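Local atomic coordinates of formylmethanofuran--tetrahydromethanopterin formyltransferase (Methanosarcina barkeri, PDB entry 1M5S), a protein that probably catalyses the reversible transfer of a formyl group from formylmethanofuran to tetrahydromethanopterin, a step of methanogenesis from carbon dioxide. Residues Tyr81-Gly93 against Ala111-Phe123. Numbering follows the deposited sequence.
Unlike the reference sequence in segment 111-123: Asp115 (reference Phe).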
ATOM      1  N   TYR A  81     -23.018  24.158 -11.909  1.00 42.86           N
ATOM      2  CA  TYR A  81     -23.326  23.994 -10.481  1.00 41.59           C
ATOM      3  C   TYR A  81     -24.439  22.980 -10.184  1.00 45.86           C
ATOM      4  O   TYR A  81     -24.486  22.413  -9.092  1.00 44.70           O
ATOM      5  CB  TYR A  81     -23.728  25.335  -9.863  1.00 43.73           C
ATOM      6  CG  TYR A  81     -22.597  26.148  -9.266  1.00 44.47           C
ATOM      7  CD1 TYR A  81     -21.487  25.535  -8.684  1.00 39.60           C
ATOM      8  CD2 TYR A  81     -22.670  27.539  -9.234  1.00 46.14           C
ATOM      9  CE1 TYR A  81     -20.472  26.298  -8.080  1.00 37.74           C
ATOM     10  CE2 TYR A  81     -21.669  28.309  -8.641  1.00 46.68           C
ATOM     11  CZ  TYR A  81     -20.575  27.686  -8.066  1.00 47.53           C
ATOM     12  OH  TYR A  81     -19.601  28.460  -7.472  1.00 42.46           O
ATOM     13  N   GLU A  82     -25.396  22.858 -11.102  1.00 45.16           N
ATOM     14  CA  GLU A  82     -26.493  21.900 -10.974  1.00 44.58           C
ATOM     15  C   GLU A  82     -25.969  20.466 -10.991  1.00 44.25           C
ATOM     16  O   GLU A  82     -26.381  19.630 -10.181  1.00 36.99           O
ATOM     17  CB  GLU A  82     -27.496  22.099 -12.118  1.00 56.20           C
ATOM     18  CG  GLU A  82     -28.542  20.989 -12.269  1.00 67.72           C
ATOM     19  CD  GLU A  82     -29.353  21.108 -13.558  1.00 78.73           C
ATOM     20  OE1 GLU A  82     -29.865  22.214 -13.845  1.00 81.85           O
ATOM     21  OE2 GLU A  82     -29.484  20.095 -14.282  1.00 80.30           O
ATOM     22  N   ALA A  83     -25.077  20.189 -11.937  1.00 36.77           N
ATOM     23  CA  ALA A  83     -24.460  18.876 -12.066  1.00 40.08           C
ATOM     24  C   ALA A  83     -23.604  18.514 -10.848  1.00 34.24           C
ATOM     25  O   ALA A  83     -23.570  17.357 -10.434  1.00 42.26           O
ATOM     26  CB  ALA A  83     -23.620  18.823 -13.338  1.00 39.52           C
ATOM     27  N   LEU A  84     -22.968  19.517 -10.249  1.00 33.50           N
ATOM     28  CA  LEU A  84     -22.094  19.323  -9.095  1.00 32.76           C
ATOM     29  C   LEU A  84     -22.838  18.818  -7.859  1.00 39.63           C
ATOM     30  O   LEU A  84     -22.424  17.833  -7.248  1.00 34.76           O
ATOM     31  CB  LEU A  84     -21.369  20.628  -8.756  1.00 34.18           C
ATOM     32  CG  LEU A  84     -20.196  20.495  -7.783  1.00 44.18           C
ATOM     33  CD1 LEU A  84     -19.251  19.409  -8.287  1.00 40.50           C
ATOM     34  CD2 LEU A  84     -19.469  21.823  -7.637  1.00 33.44           C
ATOM     35  N   GLU A  85     -23.906  19.516  -7.475  1.00 39.72           N
ATOM     36  CA  GLU A  85     -24.769  19.092  -6.373  1.00 40.10           C
ATOM     37  C   GLU A  85     -25.224  17.657  -6.586  1.00 38.59           C
ATOM     38  O   GLU A  85     -25.206  16.850  -5.661  1.00 38.40           O
ATOM     39  CB  GLU A  85     -25.993  20.015  -6.264  1.00 49.12           C
ATOM     40  CG  GLU A  85     -27.031  19.582  -5.219  1.00 52.88           C
ATOM     41  CD  GLU A  85     -27.932  20.722  -4.754  1.00 60.81           C
ATOM     42  OE1 GLU A  85     -28.495  21.434  -5.614  1.00 60.20           O
ATOM     43  OE2 GLU A  85     -28.089  20.898  -3.525  1.00 61.68           O
ATOM     44  N   GLU A  86     -25.551  17.330  -7.831  1.00 34.39           N
ATOM     45  CA  GLU A  86     -25.960  15.981  -8.202  1.00 35.24           C
ATOM     46  C   GLU A  86     -24.828  14.982  -7.966  1.00 34.45           C
ATOM     47  O   GLU A  86     -25.047  13.922  -7.378  1.00 31.64           O
ATOM     48  CB  GLU A  86     -26.381  15.956  -9.675  1.00 38.97           C
ATOM     49  CG  GLU A  86     -27.068  14.675 -10.141  1.00 50.68           C
ATOM     50  CD  GLU A  86     -27.373  14.684 -11.636  1.00 62.39           C
ATOM     51  OE1 GLU A  86     -27.462  15.780 -12.235  1.00 64.97           O
ATOM     52  OE2 GLU A  86     -27.521  13.589 -12.217  1.00 67.74           O
ATOM     53  N   GLN A  87     -23.620  15.344  -8.399  1.00 34.43           N
ATOM     54  CA  GLN A  87     -22.455  14.472  -8.269  1.00 33.03           C
ATOM     55  C   GLN A  87     -22.071  14.292  -6.811  1.00 31.25           C
ATOM     56  O   GLN A  87     -21.685  13.205  -6.392  1.00 34.07           O
ATOM     57  CB  GLN A  87     -21.266  15.039  -9.040  1.00 26.51           C
ATOM     58  CG  GLN A  87     -21.318  14.770 -10.519  1.00 25.97           C
ATOM     59  CD  GLN A  87     -21.447  13.299 -10.843  1.00 27.68           C
ATOM     60  OE1 GLN A  87     -20.523  12.525 -10.618  1.00 38.20           O
ATOM     61  NE2 GLN A  87     -22.581  12.912 -11.419  1.00 27.77           N
ATOM     62  N   LEU A  88     -22.204  15.364  -6.039  1.00 25.52           N
ATOM     63  CA  LEU A  88     -21.961  15.309  -4.606  1.00 31.34           C
ATOM     64  C   LEU A  88     -22.924  14.348  -3.921  1.00 37.11           C
ATOM     65  O   LEU A  88     -22.503  13.499  -3.136  1.00 27.00           O
ATOM     66  CB  LEU A  88     -22.102  16.698  -3.993  1.00 23.83           C
ATOM     67  CG  LEU A  88     -20.944  17.646  -4.285  1.00 32.02           C
ATOM     68  CD1 LEU A  88     -21.261  19.027  -3.743  1.00 33.53           C
ATOM     69  CD2 LEU A  88     -19.678  17.106  -3.661  1.00 29.50           C
ATOM     70  N   LEU A  89     -24.201  14.436  -4.278  1.00 35.88           N
ATOM     71  CA  LEU A  89     -25.224  13.578  -3.692  1.00 36.83           C
ATOM     72  C   LEU A  89     -24.946  12.114  -3.974  1.00 30.14           C
ATOM     73  O   LEU A  89     -24.890  11.308  -3.057  1.00 31.70           O
ATOM     74  CB  LEU A  89     -26.623  13.945  -4.222  1.00 35.41           C
ATOM     75  CG  LEU A  89     -27.530  14.737  -3.282  1.00 49.39           C
ATOM     76  CD1 LEU A  89     -27.614  14.026  -1.941  1.00 48.97           C
ATOM     77  CD2 LEU A  89     -26.974  16.140  -3.110  1.00 54.55           C
ATOM     78  N   GLU A  90     -24.701  11.797  -5.241  1.00 26.18           N
ATOM     79  CA  GLU A  90     -24.533  10.417  -5.673  1.00 21.98           C
ATOM     80  C   GLU A  90     -23.206   9.810  -5.190  1.00 28.68           C
ATOM     81  O   GLU A  90     -23.161   8.655  -4.777  1.00 26.40           O
ATOM     82  CB  GLU A  90     -24.630  10.344  -7.200  1.00 34.04           C
ATOM     83  CG  GLU A  90     -26.049  10.571  -7.717  1.00 42.59           C
ATOM     84  CD  GLU A  90     -26.158  10.534  -9.223  1.00 54.12           C
ATOM     85  OE1 GLU A  90     -25.568   9.623  -9.850  1.00 52.62           O
ATOM     86  OE2 GLU A  90     -26.873  11.402  -9.772  1.00 58.70           O
ATOM     87  N   ARG A  91     -22.148  10.615  -5.178  1.00 27.02           N
ATOM     88  CA  ARG A  91     -20.791  10.131  -4.847  1.00 32.89           C
ATOM     89  C   ARG A  91     -20.572  10.012  -3.327  1.00 26.04           C
ATOM     90  O   ARG A  91     -19.878   9.104  -2.849  1.00 33.59           O
ATOM     91  CB  ARG A  91     -19.738  11.068  -5.433  1.00 28.97           C
ATOM     92  CG  ARG A  91     -19.289  10.647  -6.837  1.00 30.34           C
ATOM     93  CD  ARG A  91     -18.597  11.774  -7.605  1.00 29.74           C
ATOM     94  NE  ARG A  91     -18.486  11.514  -9.049  1.00 26.03           N
ATOM     95  CZ  ARG A  91     -17.627  10.637  -9.589  1.00 34.13           C
ATOM     96  NH1 ARG A  91     -16.797   9.919  -8.820  1.00 29.04           N
ATOM     97  NH2 ARG A  91     -17.521  10.406 -10.905  1.00 34.20           N
ATOM     98  N   ILE A  92     -21.099  10.972  -2.573  1.00 22.69           N
ATOM     99  CA  ILE A  92     -21.017  10.910  -1.122  1.00 27.17           C
ATOM    100  C   ILE A  92     -22.043   9.929  -0.555  1.00 31.87           C
ATOM    101  O   ILE A  92     -21.713   9.082   0.275  1.00 23.23           O
ATOM    102  CB  ILE A  92     -21.193  12.292  -0.503  1.00 25.86           C
ATOM    103  CG1 ILE A  92     -19.996  13.168  -0.876  1.00 35.03           C
ATOM    104  CG2 ILE A  92     -21.289  12.183   0.997  1.00 26.03           C
ATOM    105  CD1 ILE A  92     -19.986  14.497  -0.198  1.00 31.39           C
ATOM    106  N   GLY A  93     -23.258   9.966  -1.091  1.00 28.85           N
ATOM    107  CA  GLY A  93     -24.293   9.046  -0.648  1.00 26.91           C
ATOM    108  C   GLY A  93     -23.985   7.587  -0.929  1.00 26.44           C
ATOM    109  O   GLY A  93     -24.121   6.747  -0.048  1.00 30.75           O
ATOM    110  N   ALA A 111     -17.037  29.546   1.687  1.00 37.14           N
ATOM    111  CA  ALA A 111     -17.398  29.782   0.287  1.00 38.34           C
ATOM    112  C   ALA A 111     -18.807  30.336   0.151  1.00 43.52           C
ATOM    113  O   ALA A 111     -19.684  30.010   0.945  1.00 36.67           O
ATOM    114  CB  ALA A 111     -17.277  28.499  -0.510  1.00 40.47           C
ATOM    115  N   GLU A 112     -19.045  31.100  -0.911  1.00 38.94           N
ATOM    116  CA  GLU A 112     -20.349  31.724  -1.105  1.00 44.30           C
ATOM    117  C   GLU A 112     -21.421  30.720  -1.518  1.00 38.10           C
ATOM    118  O   GLU A 112     -22.552  30.780  -1.034  1.00 44.07           O
ATOM    119  CB  GLU A 112     -20.266  32.848  -2.141  1.00 51.01           C
ATOM    120  CG  GLU A 112     -21.366  33.888  -1.974  1.00 67.21           C
ATOM    121  CD  GLU A 112     -21.640  34.658  -3.247  1.00 76.52           C
ATOM    122  OE1 GLU A 112     -22.154  34.053  -4.216  1.00 81.36           O
ATOM    123  OE2 GLU A 112     -21.355  35.875  -3.271  1.00 81.19           O
ATOM    124  N   LYS A 113     -21.072  29.816  -2.429  1.00 37.42           N
ATOM    125  CA  LYS A 113     -21.980  28.743  -2.832  1.00 38.28           C
ATOM    126  C   LYS A 113     -21.909  27.573  -1.836  1.00 40.60           C
ATOM    127  O   LYS A 113     -20.841  27.279  -1.304  1.00 34.94           O
ATOM    128  CB  LYS A 113     -21.622  28.264  -4.240  1.00 36.52           C
ATOM    129  CG  LYS A 113     -22.813  28.102  -5.156  1.00 45.09           C
ATOM    130  CD  LYS A 113     -23.369  26.703  -5.078  1.00 45.10           C
ATOM    131  CE  LYS A 113     -24.430  26.480  -6.135  1.00 51.86           C
ATOM    132  NZ  LYS A 113     -25.682  27.214  -5.825  1.00 54.30           N
ATOM    133  N   GLN A 114     -23.068  27.011  -1.492  1.00 38.67           N
ATOM    134  CA  GLN A 114     -23.171  25.891  -0.550  1.00 39.60           C
ATOM    135  C   GLN A 114     -24.288  24.937  -0.965  1.00 43.24           C
ATOM    136  O   GLN A 114     -25.441  25.346  -1.121  1.00 43.04           O
ATOM    137  CB  GLN A 114     -23.464  26.392   0.867  1.00 34.95           C
ATOM    138  CG  GLN A 114     -22.371  27.229   1.500  1.00 30.34           C
ATOM    139  CD  GLN A 114     -21.178  26.410   1.941  1.00 43.30           C
ATOM    140  OE1 GLN A 114     -21.240  25.182   2.008  1.00 32.18           O
ATOM    141  NE2 GLN A 114     -20.080  27.091   2.258  1.00 34.84           N
ATOM    142  N   ASP A 115     -23.945  23.667  -1.146  1.00 37.65           N
ATOM    143  CA  ASP A 115     -24.942  22.642  -1.421  1.00 38.93           C
ATOM    144  C   ASP A 115     -25.258  21.922  -0.108  1.00 45.16           C
ATOM    145  O   ASP A 115     -24.352  21.626   0.671  1.00 41.52           O
ATOM    146  CB  ASP A 115     -24.411  21.657  -2.468  1.00 44.19           C
ATOM    147  CG  ASP A 115     -24.124  22.323  -3.810  1.00 49.76           C
ATOM    148  OD1 ASP A 115     -22.936  22.528  -4.144  1.00 50.05           O
ATOM    149  OD2 ASP A 115     -25.086  22.627  -4.546  1.00 58.22           O
ATOM    150  N   ASN A 116     -26.542  21.738   0.190  1.00 38.87           N
ATOM    151  CA  ASN A 116     -26.947  21.195   1.490  1.00 36.88           C
ATOM    152  C   ASN A 116     -26.973  19.665   1.509  1.00 37.01           C
ATOM    153  O   ASN A 116     -27.906  19.049   2.027  1.00 34.38           O
ATOM    154  CB  ASN A 116     -28.306  21.783   1.922  1.00 36.08           C
ATOM    155  CG  ASN A 116     -29.478  21.284   1.073  1.00 30.32           C
ATOM    156  OD1 ASN A 116     -29.309  20.812  -0.061  1.00 37.10           O
ATOM    157  ND2 ASN A 116     -30.682  21.380   1.635  1.00 37.67           N
ATOM    158  N   VAL A 117     -25.863  19.075   1.070  1.00 32.86           N
ATOM    159  CA  VAL A 117     -25.717  17.629   0.922  1.00 27.19           C
ATOM    160  C   VAL A 117     -26.047  16.850   2.206  1.00 24.68           C
ATOM    161  O   VAL A 117     -26.785  15.869   2.164  1.00 28.22           O
ATOM    162  CB  VAL A 117     -24.275  17.284   0.464  1.00 35.44           C
ATOM    163  CG1 VAL A 117     -24.142  15.794   0.175  1.00 30.62           C
ATOM    164  CG2 VAL A 117     -23.922  18.099  -0.772  1.00 29.31           C
ATOM    165  N   GLY A 118     -25.550  17.330   3.342  1.00 24.73           N
ATOM    166  CA  GLY A 118     -25.800  16.660   4.606  1.00 29.24           C
ATOM    167  C   GLY A 118     -27.271  16.633   4.988  1.00 36.89           C
ATOM    168  O   GLY A 118     -27.762  15.649   5.544  1.00 31.05           O
ATOM    169  N   PHE A 119     -27.968  17.737   4.734  1.00 36.56           N
ATOM    170  CA  PHE A 119     -29.407  17.808   4.964  1.00 27.79           C
ATOM    171  C   PHE A 119     -30.105  16.781   4.082  1.00 27.29           C
ATOM    172  O   PHE A 119     -30.988  16.061   4.536  1.00 31.29           O
ATOM    173  CB  PHE A 119     -29.928  19.221   4.653  1.00 38.39           C
ATOM    174  CG  PHE A 119     -31.427  19.361   4.773  1.00 33.22           C
ATOM    175  CD1 PHE A 119     -32.255  19.088   3.684  1.00 36.31           C
ATOM    176  CD2 PHE A 119     -32.013  19.728   5.981  1.00 44.37           C
ATOM    177  CE1 PHE A 119     -33.644  19.168   3.797  1.00 41.69           C
ATOM    178  CE2 PHE A 119     -33.404  19.811   6.109  1.00 37.59           C
ATOM    179  CZ  PHE A 119     -34.219  19.529   5.012  1.00 35.61           C
ATOM    180  N   LYS A 120     -29.654  16.668   2.838  1.00 28.23           N
ATOM    181  CA  LYS A 120     -30.298  15.791   1.872  1.00 23.86           C
ATOM    182  C   LYS A 120     -30.026  14.323   2.168  1.00 33.21           C
ATOM    183  O   LYS A 120     -30.861  13.467   1.890  1.00 28.28           O
ATOM    184  CB  LYS A 120     -29.836  16.138   0.455  1.00 32.32           C
ATOM    185  CG  LYS A 120     -30.367  17.470  -0.056  1.00 35.29           C
ATOM    186  CD  LYS A 120     -29.870  17.753  -1.462  1.00 44.64           C
ATOM    187  CE  LYS A 120     -30.955  18.369  -2.331  1.00 48.82           C
ATOM    188  NZ  LYS A 120     -30.673  18.160  -3.779  1.00 51.61           N
ATOM    189  N   LEU A 121     -28.870  14.040   2.758  1.00 29.66           N
ATOM    190  CA  LEU A 121     -28.476  12.661   3.054  1.00 30.97           C
ATOM    191  C   LEU A 121     -29.151  12.114   4.311  1.00 30.65           C
ATOM    192  O   LEU A 121     -29.415  10.913   4.397  1.00 31.19           O
ATOM    193  CB  LEU A 121     -26.948  12.564   3.205  1.00 30.52           C
ATOM    194  CG  LEU A 121     -26.102  12.669   1.931  1.00 30.96           C
ATOM    195  CD1 LEU A 121     -24.629  12.570   2.279  1.00 31.02           C
ATOM    196  CD2 LEU A 121     -26.494  11.570   0.956  1.00 31.02           C
ATOM    197  N   LYS A 122     -29.499  13.012   5.239  1.00 30.20           N
ATOM    198  CA  LYS A 122     -30.086  12.631   6.524  1.00 31.65           C
ATOM    199  C   LYS A 122     -31.392  11.860   6.355  1.00 37.72           C
ATOM    200  O   LYS A 122     -31.688  10.968   7.147  1.00 35.49           O
ATOM    201  CB  LYS A 122     -30.315  13.865   7.415  1.00 37.42           C
ATOM    202  CG  LYS A 122     -31.593  14.647   7.114  1.00 44.01           C
ATOM    203  CD  LYS A 122     -31.843  15.731   8.144  1.00 46.04           C
ATOM    204  CE  LYS A 122     -33.087  16.538   7.815  1.00 48.48           C
ATOM    205  NZ  LYS A 122     -34.296  15.691   7.612  1.00 53.57           N
ATOM    206  N   PHE A 123     -32.044  12.061   5.213  1.00 30.93           N
ATOM    207  CA  PHE A 123     -33.350  11.433   4.929  1.00 31.35           C
ATOM    208  C   PHE A 123     -33.233   9.908   4.845  1.00 28.60           C
ATOM    209  O   PHE A 123     -34.235   9.184   4.925  1.00 24.08           O
ATOM    210  CB  PHE A 123     -33.915  11.978   3.625  1.00 31.26           C
ATOM    211  CG  PHE A 123     -34.476  13.375   3.821  1.00 39.37           C
ATOM    212  CD1 PHE A 123     -33.626  14.479   3.730  1.00 36.20           C
ATOM    213  CD2 PHE A 123     -35.832  13.545   4.109  1.00 45.60           C
ATOM    214  CE1 PHE A 123     -34.131  15.764   3.941  1.00 45.88           C
ATOM    215  CE2 PHE A 123     -36.339  14.831   4.325  1.00 48.08           C
ATOM    216  CZ  PHE A 123     -35.487  15.940   4.242  1.00 45.77           C
TER
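Lys113 lays its aliphatic chain over one face of the Tyr81 ring, the two side chains running in opposite directions. Its CE stands 3.8 Å from the ring centroid in a CH-pi contact. A bend at chi2 (-91°) turns the chain along the ring, and NZ ends in an off-centre cation-pi position. A flat ring suits this long, flexible chain, and an alanine in place of Tyr81 would probably leave the lysine methylenes without their platform and the ammonium without its pi partner.

One helical turn after Tyr81, Glu85 meets Asp115, whose OD2 lies 3.3 Å from Glu85 CB and 3.6 Å from Glu85 OE2, the carboxylate planes 58° apart. Two acids so close probably raise the proton affinity of one of them. Asp115 OD1, beside Leu88 CD1, is buried without a partner, an awkward setting for a carboxylate. Lys120 suits its place: its CD packs on Leu89 CD2, and its amine probably offsets part of the acidic charge through a long salt bridge, NZ to Glu85 OE2 3.8 Å.

Farther along, branched aliphatic residues fill the interface: Val117 CG2 meets Leu88 CB, and Leu121 sets CD1 against Ile92 CG2 at 3.6 Å. Leu121 CD2 reaches Gly93 CA at 3.7 Å, where the missing side chain leaves it room. Helix 81-93 thus packs on strand 113-115 and helix 117-122, while Leu88 and Ile92 also touch strand 12-26 and Val117 touches strand 147-170, all within an alpha/beta sandwich.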